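Local coordinates for minor capsid protein (Cafeteriavirus-dependent mavirus, PDB 6G42) that probably forms the pentameric penton at the fivefold vertices of the virophage capsid, using a single jelly-roll fold, at residues S202-E207 and Y238-Q243; H59-P64 and N249-R254. All blocks are in the same frame, centred on the assembly; numbering follows the deposited sequence. Where two conformers were deposited one is given.

Contact 1 of 2, residues S202-E207 and Y238-Q243; sequences SHIVIE and YKYLQQ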
ATOM      1  N   SER C 202      23.677  -1.032  -1.290  1.00 46.86           N
ATOM      2  CA  SER C 202      22.956  -2.058  -0.535  1.00 44.91           C
ATOM      3  C   SER C 202      22.322  -1.504   0.741  1.00 43.09           C
ATOM      4  O   SER C 202      21.101  -1.522   0.884  1.00 41.98           O
ATOM      5  CB  SER C 202      23.900  -3.206  -0.186  1.00 44.80           C
ATOM      6  OG  SER C 202      23.313  -4.087   0.758  1.00 44.06           O
ATOM      7  N   HIS C 203      23.169  -1.014   1.645  0.50 43.14           N
ATOM      8  CA  HIS C 203      22.757  -0.542   2.972  0.50 43.54           C
ATOM      9  C   HIS C 203      23.357   0.831   3.274  0.50 43.47           C
ATOM     10  O   HIS C 203      24.364   1.214   2.677  0.50 43.34           O
ATOM     11  CB  HIS C 203      23.217  -1.527   4.053  0.50 43.63           C
ATOM     12  CG  HIS C 203      22.283  -2.678   4.283  0.50 43.80           C
ATOM     13  ND1 HIS C 203      22.389  -3.878   3.613  0.50 43.07           N
ATOM     14  CD2 HIS C 203      21.247  -2.822   5.144  0.50 43.92           C
ATOM     15  CE1 HIS C 203      21.450  -4.704   4.041  0.50 43.04           C
ATOM     16  NE2 HIS C 203      20.742  -4.086   4.967  0.50 43.10           N
ATOM     17  N   ILE C 204      22.712   1.566   4.183  1.00 43.70           N
ATOM     18  CA  ILE C 204      23.237   2.820   4.741  1.00 42.72           C
ATOM     19  C   ILE C 204      23.157   2.643   6.250  1.00 43.20           C
ATOM     20  O   ILE C 204      22.093   2.338   6.791  1.00 39.80           O
ATOM     21  CB  ILE C 204      22.411   4.060   4.324  1.00 42.93           C
ATOM     22  CG1 ILE C 204      22.511   4.291   2.810  1.00 42.27           C
ATOM     23  CG2 ILE C 204      22.886   5.306   5.076  1.00 43.15           C
ATOM     24  CD1 ILE C 204      21.540   5.317   2.266  1.00 41.43           C
ATOM     25  N   VAL C 205      24.285   2.870   6.912  1.00 45.35           N
ATOM     26  CA  VAL C 205      24.482   2.516   8.309  1.00 46.53           C
ATOM     27  C   VAL C 205      24.881   3.757   9.093  1.00 47.71           C
ATOM     28  O   VAL C 205      25.539   4.644   8.557  1.00 48.01           O
ATOM     29  CB  VAL C 205      25.605   1.456   8.417  1.00 48.39           C
ATOM     30  CG1 VAL C 205      26.098   1.275   9.849  1.00 50.02           C
ATOM     31  CG2 VAL C 205      25.139   0.123   7.850  1.00 48.02           C
ATOM     32  N   ILE C 206      24.469   3.803  10.359  1.00 50.76           N
ATOM     33  CA  ILE C 206      25.012   4.738  11.352  1.00 52.24           C
ATOM     34  C   ILE C 206      25.968   3.954  12.256  1.00 55.16           C
ATOM     35  O   ILE C 206      25.559   2.967  12.872  1.00 53.55           O
ATOM     36  CB  ILE C 206      23.903   5.370  12.219  1.00 51.54           C
ATOM     37  CG1 ILE C 206      22.979   6.226  11.349  1.00 51.65           C
ATOM     38  CG2 ILE C 206      24.507   6.216  13.340  1.00 51.75           C
ATOM     39  CD1 ILE C 206      21.739   6.739  12.053  1.00 51.78           C
ATOM     40  N   GLU C 207      27.224   4.407  12.330  1.00 58.94           N
ATOM     41  CA  GLU C 207      28.257   3.800  13.199  1.00 59.82           C
ATOM     42  C   GLU C 207      28.920   4.813  14.144  1.00 59.74           C
ATOM     43  O   GLU C 207      28.795   6.030  13.965  1.00 57.43           O
ATOM     44  CB  GLU C 207      29.310   3.037  12.370  1.00 60.31           C
ATOM     45  CG  GLU C 207      29.914   3.778  11.182  1.00 60.24           C
ATOM     46  CD  GLU C 207      30.809   2.894  10.316  1.00 61.84           C
ATOM     47  OE1 GLU C 207      30.548   1.676  10.186  1.00 64.30           O
ATOM     48  OE2 GLU C 207      31.777   3.421   9.739  1.00 63.33           O
ATOM     49  N   TYR C 238      19.812   0.681   7.384  1.00 49.50           N
ATOM     50  CA  TYR C 238      18.765   1.046   6.438  1.00 47.19           C
ATOM     51  C   TYR C 238      19.078   0.357   5.119  1.00 45.73           C
ATOM     52  O   TYR C 238      20.124   0.600   4.535  1.00 44.39           O
ATOM     53  CB  TYR C 238      18.709   2.560   6.249  1.00 46.56           C
ATOM     54  CG  TYR C 238      17.667   3.018   5.262  1.00 45.87           C
ATOM     55  CD1 TYR C 238      16.354   3.234   5.662  1.00 46.77           C
ATOM     56  CD2 TYR C 238      17.992   3.241   3.928  1.00 45.42           C
ATOM     57  CE1 TYR C 238      15.392   3.658   4.759  1.00 46.83           C
ATOM     58  CE2 TYR C 238      17.035   3.661   3.017  1.00 45.86           C
ATOM     59  CZ  TYR C 238      15.736   3.870   3.439  1.00 46.10           C
ATOM     60  OH  TYR C 238      14.778   4.287   2.548  1.00 47.74           O
ATOM     61  N   LYS C 239      18.181  -0.514   4.672  1.00 45.48           N
ATOM     62  CA  LYS C 239      18.274  -1.099   3.343  1.00 45.46           C
ATOM     63  C   LYS C 239      17.850  -0.069   2.306  1.00 45.13           C
ATOM     64  O   LYS C 239      16.784   0.528   2.432  1.00 46.36           O
ATOM     65  CB  LYS C 239      17.375  -2.330   3.230  1.00 46.02           C
ATOM     66  CG  LYS C 239      17.538  -3.114   1.932  1.00 46.75           C
ATOM     67  CD  LYS C 239      18.862  -3.854   1.914  1.00 47.88           C
ATOM     68  CE  LYS C 239      19.201  -4.418   0.552  1.00 47.90           C
ATOM     69  NZ  LYS C 239      20.602  -4.912   0.576  1.00 48.61           N
ATOM     70  N   TYR C 240      18.677   0.124   1.284  1.00 45.55           N
ATOM     71  CA  TYR C 240      18.381   1.062   0.205  1.00 45.89           C
ATOM     72  C   TYR C 240      17.890   0.331  -1.046  1.00 47.61           C
ATOM     73  O   TYR C 240      18.345  -0.769  -1.356  1.00 48.64           O
ATOM     74  CB  TYR C 240      19.613   1.906  -0.110  1.00 44.54           C
ATOM     75  CG  TYR C 240      19.362   2.957  -1.162  1.00 44.54           C
ATOM     76  CD1 TYR C 240      18.668   4.127  -0.859  1.00 44.27           C
ATOM     77  CD2 TYR C 240      19.800   2.771  -2.474  1.00 44.64           C
ATOM     78  CE1 TYR C 240      18.423   5.089  -1.834  1.00 44.95           C
ATOM     79  CE2 TYR C 240      19.560   3.719  -3.451  1.00 44.78           C
ATOM     80  CZ  TYR C 240      18.871   4.876  -3.132  1.00 45.50           C
ATOM     81  OH  TYR C 240      18.643   5.811  -4.112  1.00 45.56           O
ATOM     82  N   LEU C 241      16.944   0.955  -1.743  1.00 50.00           N
ATOM     83  CA  LEU C 241      16.427   0.466  -3.022  1.00 52.57           C
ATOM     84  C   LEU C 241      16.349   1.634  -4.011  1.00 51.96           C
ATOM     85  O   LEU C 241      15.814   2.694  -3.679  1.00 51.91           O
ATOM     86  CB  LEU C 241      15.042  -0.145  -2.831  1.00 54.61           C
ATOM     87  CG  LEU C 241      14.939  -1.294  -1.823  1.00 57.95           C
ATOM     88  CD1 LEU C 241      13.480  -1.569  -1.485  1.00 60.19           C
ATOM     89  CD2 LEU C 241      15.618  -2.551  -2.345  1.00 57.01           C
ATOM     90  N   GLN C 242      16.880   1.436  -5.215  1.00 50.77           N
ATOM     91  CA  GLN C 242      16.824   2.451  -6.260  1.00 51.40           C
ATOM     92  C   GLN C 242      15.499   2.324  -7.012  1.00 54.33           C
ATOM     93  O   GLN C 242      15.283   1.354  -7.745  1.00 55.38           O
ATOM     94  CB  GLN C 242      18.015   2.316  -7.209  1.00 50.91           C
ATOM     95  CG  GLN C 242      18.229   3.503  -8.143  1.00 50.41           C
ATOM     96  CD  GLN C 242      18.551   4.806  -7.416  1.00 51.01           C
ATOM     97  OE1 GLN C 242      19.378   4.833  -6.497  1.00 47.78           O
ATOM     98  NE2 GLN C 242      17.908   5.901  -7.837  1.00 50.36           N
ATOM     99  N   GLN C 243      14.625   3.314  -6.818  1.00 57.71           N
ATOM    100  CA  GLN C 243      13.253   3.312  -7.356  1.00 59.65           C
ATOM    101  C   GLN C 243      13.149   3.842  -8.791  1.00 56.30           C
ATOM    102  O   GLN C 243      12.276   3.422  -9.549  1.00 55.22           O
ATOM    103  CB  GLN C 243      12.349   4.168  -6.463  1.00 64.63           C
ATOM    104  CG  GLN C 243      12.212   3.673  -5.027  1.00 69.78           C
ATOM    105  CD  GLN C 243      11.278   2.484  -4.865  1.00 74.22           C
ATOM    106  OE1 GLN C 243      10.487   2.164  -5.759  1.00 79.04           O
ATOM    107  NE2 GLN C 243      11.355   1.826  -3.706  1.00 74.51           N
TER
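Lys239 starts with CG anti to its own N (chi1 -173°) and then turns about its CB-CG bond (chi2 72°), a path that swings the chain across the strand pair to Ser202. Lys239 NZ donates to Ser202 OG at 2.8 Å, with a weak second bond of 3.4 Å to Ser202 O. Tyr240 N also donates to Ser202 O, at 3.0 Å in an almost straight bond (170°). In the His203 conformer described here, one of two deposited, Lys239 CD lies over one face of the imidazole, 3.7 Å from its centroid; this CH-pi contact therefore remains provisional. The backbone evidence is firmer. Ile204 and Tyr238 form an antiparallel hydrogen-bonded pair, with Ile204 N to Tyr238 O at 2.8 Å and Tyr238 N to Ile204 O at 2.9 Å. Strand 236-239 is thus added to one sheet of the single jelly-roll, while Ser202 and His203 form a classic beta bulge opposite Tyr280 on the other flank of strand 201-207. On the face carrying Ile204, its CD1 reaches Tyr238 CD2 and Tyr240 CD1, 4.4 Å from each. Toward the pentamer interface, Gln298 of a second subunit hydrogen-bonds Ser202 OG.

Contact 2 of 2, residues H59-P64 and N249-R254; sequences HKIRLP and NSILFR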
ATOM      1  N   HIS C  59      18.331  14.592   4.092  1.00 45.10           N
ATOM      2  CA  HIS C  59      17.634  15.523   3.208  1.00 46.49           C
ATOM      3  C   HIS C  59      18.558  16.287   2.276  1.00 45.67           C
ATOM      4  O   HIS C  59      19.365  17.087   2.722  1.00 45.07           O
ATOM      5  CB  HIS C  59      16.829  16.501   4.050  1.00 48.00           C
ATOM      6  CG  HIS C  59      15.828  17.279   3.271  1.00 48.47           C
ATOM      7  ND1 HIS C  59      14.994  16.697   2.343  1.00 49.00           N
ATOM      8  CD2 HIS C  59      15.517  18.595   3.290  1.00 48.72           C
ATOM      9  CE1 HIS C  59      14.214  17.624   1.819  1.00 50.24           C
ATOM     10  NE2 HIS C  59      14.508  18.783   2.381  1.00 50.47           N
ATOM     11  N   LYS C  60      18.371  16.061   0.974  1.00 46.55           N
ATOM     12  CA  LYS C  60      19.214  16.605  -0.092  1.00 48.57           C
ATOM     13  C   LYS C  60      20.657  16.096  -0.033  1.00 50.65           C
ATOM     14  O   LYS C  60      21.593  16.801   0.380  1.00 51.12           O
ATOM     15  CB  LYS C  60      19.139  18.129  -0.164  1.00 49.89           C
ATOM     16  CG  LYS C  60      17.709  18.617  -0.156  1.00 50.65           C
ATOM     17  CD  LYS C  60      17.618  20.101  -0.405  1.00 50.40           C
ATOM     18  CE  LYS C  60      16.229  20.591  -0.060  1.00 49.69           C
ATOM     19  NZ  LYS C  60      16.076  22.011  -0.455  1.00 50.25           N
ATOM     20  N   ILE C  61      20.792  14.846  -0.465  1.00 50.36           N
ATOM     21  CA  ILE C  61      22.076  14.175  -0.649  1.00 50.80           C
ATOM     22  C   ILE C  61      22.154  13.625  -2.065  1.00 51.86           C
ATOM     23  O   ILE C  61      21.154  13.621  -2.786  1.00 50.26           O
ATOM     24  CB  ILE C  61      22.238  13.001   0.325  1.00 51.65           C
ATOM     25  CG1 ILE C  61      21.144  11.953   0.088  1.00 51.86           C
ATOM     26  CG2 ILE C  61      22.195  13.506   1.758  1.00 52.05           C
ATOM     27  CD1 ILE C  61      21.460  10.625   0.711  1.00 53.05           C
ATOM     28  N   ARG C  62      23.338  13.144  -2.442  1.00 52.59           N
ATOM     29  CA  ARG C  62      23.551  12.518  -3.753  1.00 51.77           C
ATOM     30  C   ARG C  62      24.039  11.086  -3.582  1.00 51.23           C
ATOM     31  O   ARG C  62      24.856  10.808  -2.706  1.00 51.96           O
ATOM     32  CB  ARG C  62      24.561  13.315  -4.574  1.00 52.94           C
ATOM     33  CG  ARG C  62      24.366  13.144  -6.067  1.00 55.11           C
ATOM     34  CD  ARG C  62      25.562  13.619  -6.862  1.00 55.74           C
ATOM     35  NE  ARG C  62      25.279  13.623  -8.297  1.00 58.53           N
ATOM     36  CZ  ARG C  62      26.186  13.812  -9.257  1.00 62.11           C
ATOM     37  NH1 ARG C  62      27.473  14.016  -8.958  1.00 64.05           N
ATOM     38  NH2 ARG C  62      25.808  13.791 -10.535  1.00 62.17           N
ATOM     39  N   LEU C  63      23.533  10.184  -4.418  1.00 49.98           N
ATOM     40  CA  LEU C  63      23.936   8.780  -4.390  1.00 49.01           C
ATOM     41  C   LEU C  63      24.226   8.272  -5.803  1.00 48.98           C
ATOM     42  O   LEU C  63      23.559   8.680  -6.756  1.00 49.41           O
ATOM     43  CB  LEU C  63      22.848   7.925  -3.742  1.00 48.78           C
ATOM     44  CG  LEU C  63      22.575   8.126  -2.247  1.00 49.69           C
ATOM     45  CD1 LEU C  63      21.358   7.311  -1.831  1.00 49.49           C
ATOM     46  CD2 LEU C  63      23.773   7.755  -1.384  1.00 49.51           C
ATOM     47  N   PRO C  64      25.230   7.384  -5.946  1.00 48.30           N
ATOM     48  CA  PRO C  64      25.501   6.805  -7.258  1.00 47.72           C
ATOM     49  C   PRO C  64      24.476   5.757  -7.668  1.00 48.62           C
ATOM     50  O   PRO C  64      23.901   5.073  -6.815  1.00 47.50           O
ATOM     51  CB  PRO C  64      26.884   6.175  -7.091  1.00 48.34           C
ATOM     52  CG  PRO C  64      27.014   5.900  -5.634  1.00 49.29           C
ATOM     53  CD  PRO C  64      26.253   6.999  -4.952  1.00 49.25           C
ATOM     54  N   ASN C 249      18.498  12.558  -3.726  1.00 47.18           N
ATOM     55  CA  ASN C 249      17.461  11.920  -2.922  1.00 46.32           C
ATOM     56  C   ASN C 249      17.231  12.612  -1.579  1.00 45.02           C
ATOM     57  O   ASN C 249      18.051  13.394  -1.098  1.00 43.39           O
ATOM     58  CB  ASN C 249      17.805  10.444  -2.677  1.00 46.83           C
ATOM     59  CG  ASN C 249      17.783   9.619  -3.950  1.00 47.85           C
ATOM     60  OD1 ASN C 249      16.722   9.267  -4.455  1.00 51.57           O
ATOM     61  ND2 ASN C 249      18.957   9.306  -4.478  1.00 49.11           N
ATOM     62  N   SER C 250      16.074  12.301  -1.005  1.00 44.64           N
ATOM     63  CA  SER C 250      15.683  12.713   0.329  1.00 44.91           C
ATOM     64  C   SER C 250      15.212  11.425   0.991  1.00 45.96           C
ATOM     65  O   SER C 250      14.169  10.896   0.631  1.00 47.09           O
ATOM     66  CB  SER C 250      14.560  13.749   0.253  1.00 44.77           C
ATOM     67  OG  SER C 250      14.151  14.178   1.537  1.00 42.94           O
ATOM     68  N   ILE C 251      16.006  10.904   1.920  1.00 47.58           N
ATOM     69  CA  ILE C 251      15.790   9.566   2.472  1.00 47.90           C
ATOM     70  C   ILE C 251      15.294   9.632   3.911  1.00 48.46           C
ATOM     71  O   ILE C 251      16.045   9.978   4.814  1.00 49.73           O
ATOM     72  CB  ILE C 251      17.066   8.718   2.377  1.00 47.87           C
ATOM     73  CG1 ILE C 251      17.439   8.531   0.898  1.00 49.68           C
ATOM     74  CG2 ILE C 251      16.857   7.363   3.047  1.00 48.27           C
ATOM     75  CD1 ILE C 251      18.778   7.863   0.655  1.00 50.98           C
ATOM     76  N   LEU C 252      14.027   9.281   4.102  1.00 49.03           N
ATOM     77  CA  LEU C 252      13.394   9.259   5.416  1.00 48.51           C
ATOM     78  C   LEU C 252      13.327   7.828   5.968  1.00 47.64           C
ATOM     79  O   LEU C 252      13.003   6.883   5.237  1.00 45.40           O
ATOM     80  CB  LEU C 252      11.984   9.844   5.308  1.00 49.58           C
ATOM     81  CG  LEU C 252      11.137   9.954   6.574  1.00 51.10           C
ATOM     82  CD1 LEU C 252      11.790  10.903   7.572  1.00 52.47           C
ATOM     83  CD2 LEU C 252       9.734  10.421   6.213  1.00 51.23           C
ATOM     84  N   PHE C 253      13.661   7.687   7.253  1.00 47.50           N
ATOM     85  CA  PHE C 253      13.473   6.440   7.998  1.00 47.51           C
ATOM     86  C   PHE C 253      12.730   6.716   9.313  1.00 47.87           C
ATOM     87  O   PHE C 253      13.044   7.673  10.023  1.00 46.13           O
ATOM     88  CB  PHE C 253      14.815   5.756   8.275  1.00 46.43           C
ATOM     89  CG  PHE C 253      14.716   4.620   9.257  1.00 46.73           C
ATOM     90  CD1 PHE C 253      14.073   3.440   8.907  1.00 46.87           C
ATOM     91  CD2 PHE C 253      15.230   4.741  10.544  1.00 46.60           C
ATOM     92  CE1 PHE C 253      13.960   2.395   9.813  1.00 45.83           C
ATOM     93  CE2 PHE C 253      15.122   3.696  11.451  1.00 46.84           C
ATOM     94  CZ  PHE C 253      14.485   2.522  11.086  1.00 45.31           C
ATOM     95  N   ARG C 254      11.736   5.876   9.606  1.00 49.42           N
ATOM     96  CA  ARG C 254      11.006   5.874  10.876  1.00 52.02           C
ATOM     97  C   ARG C 254      10.762   4.419  11.294  1.00 55.14           C
ATOM     98  O   ARG C 254      10.324   3.611  10.480  1.00 55.24           O
ATOM     99  CB  ARG C 254       9.680   6.616  10.718  1.00 53.01           C
ATOM    100  CG  ARG C 254       9.827   8.119  10.505  1.00 55.78           C
ATOM    101  CD  ARG C 254       8.499   8.780  10.164  1.00 58.50           C
ATOM    102  NE  ARG C 254       8.082   8.544   8.776  1.00 60.28           N
ATOM    103  CZ  ARG C 254       6.951   8.996   8.229  1.00 60.98           C
ATOM    104  NH1 ARG C 254       6.088   9.726   8.937  1.00 62.21           N
ATOM    105  NH2 ARG C 254       6.679   8.722   6.955  1.00 61.08           N
TER
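Leu63 and Ile251 meet at their methyl ends, and the leucine can be traced outward atom by atom. Leu63 CB lies beside the Asn249 amide, 4.2 Å from Asn249 ND2, where the two side chains cross at about a right angle. With CG anti to the carbonyl carbon (chi1 -67°) and the chain then extended, the branch carries Leu63 CD1 onward, past the same amide nitrogen, to end 3.6 Å from Ile251 CD1. This last approach is tip to tip. Ile61 brings a second methyl to that point: Ile61 CD1 is 3.9 Å from Ile251 CD1, but its side chain crosses the other isoleucine nearly perpendicularly. Nearer the backbone, Ile61 CG1 passes 3.6 Å from Asn249 O.

A polar contact joins His59 and Ser250. The histidine turns the edge of its ring to the serine, and His59 ND1 is hydrogen-bonded to Ser250 OG at 2.8 Å; either atom could be the donor. Lys60 CG covers one face of this imidazole, and Tyr282 of a third subunit stacks on the same residue. The Lys60 amine leaves the contact altogether, bonding to Phe197 O and forming a salt bridge with Asp165, both of that third subunit.

Two backbone bonds fix the register: Ile61 N to Asn249 O at 3.2 Å, close to linear, and Asn249 N to Ile61 O at 3.0 Å. Asn249 is faced by both Lys60 and Ile61, and Lys60 has a positive phi of 64°, in the position that glycine most often fills. These features fit a G1 beta bulge, here at the corner where strand 49-62 turns beside strand 248-264 in an antiparallel sheet of the jelly-roll.

Overall arrangement
The centres of contacts 1 and 2 are about 10 Å apart, and their strands belong to different antiparallel sheets. Strands 201-207 and 236-239 lie in one, strands 49-62 and 248-264 in the other. Tyr238 packs on Ile251 between the sheets, and Tyr240, in the loop just past strand 236-239, packs on Leu63, Asn249 and Ile251, as expected for the interior of a jelly-roll sandwich. Along the chain contact 1 is nested inside the loop closed by contact 2, and strand 248-264 follows strand 236-239 directly. Contact 1 adjoins a second subunit and contact 2 a third, so both lie where the core of the chain meets neighbouring copies in the five-chain assembly.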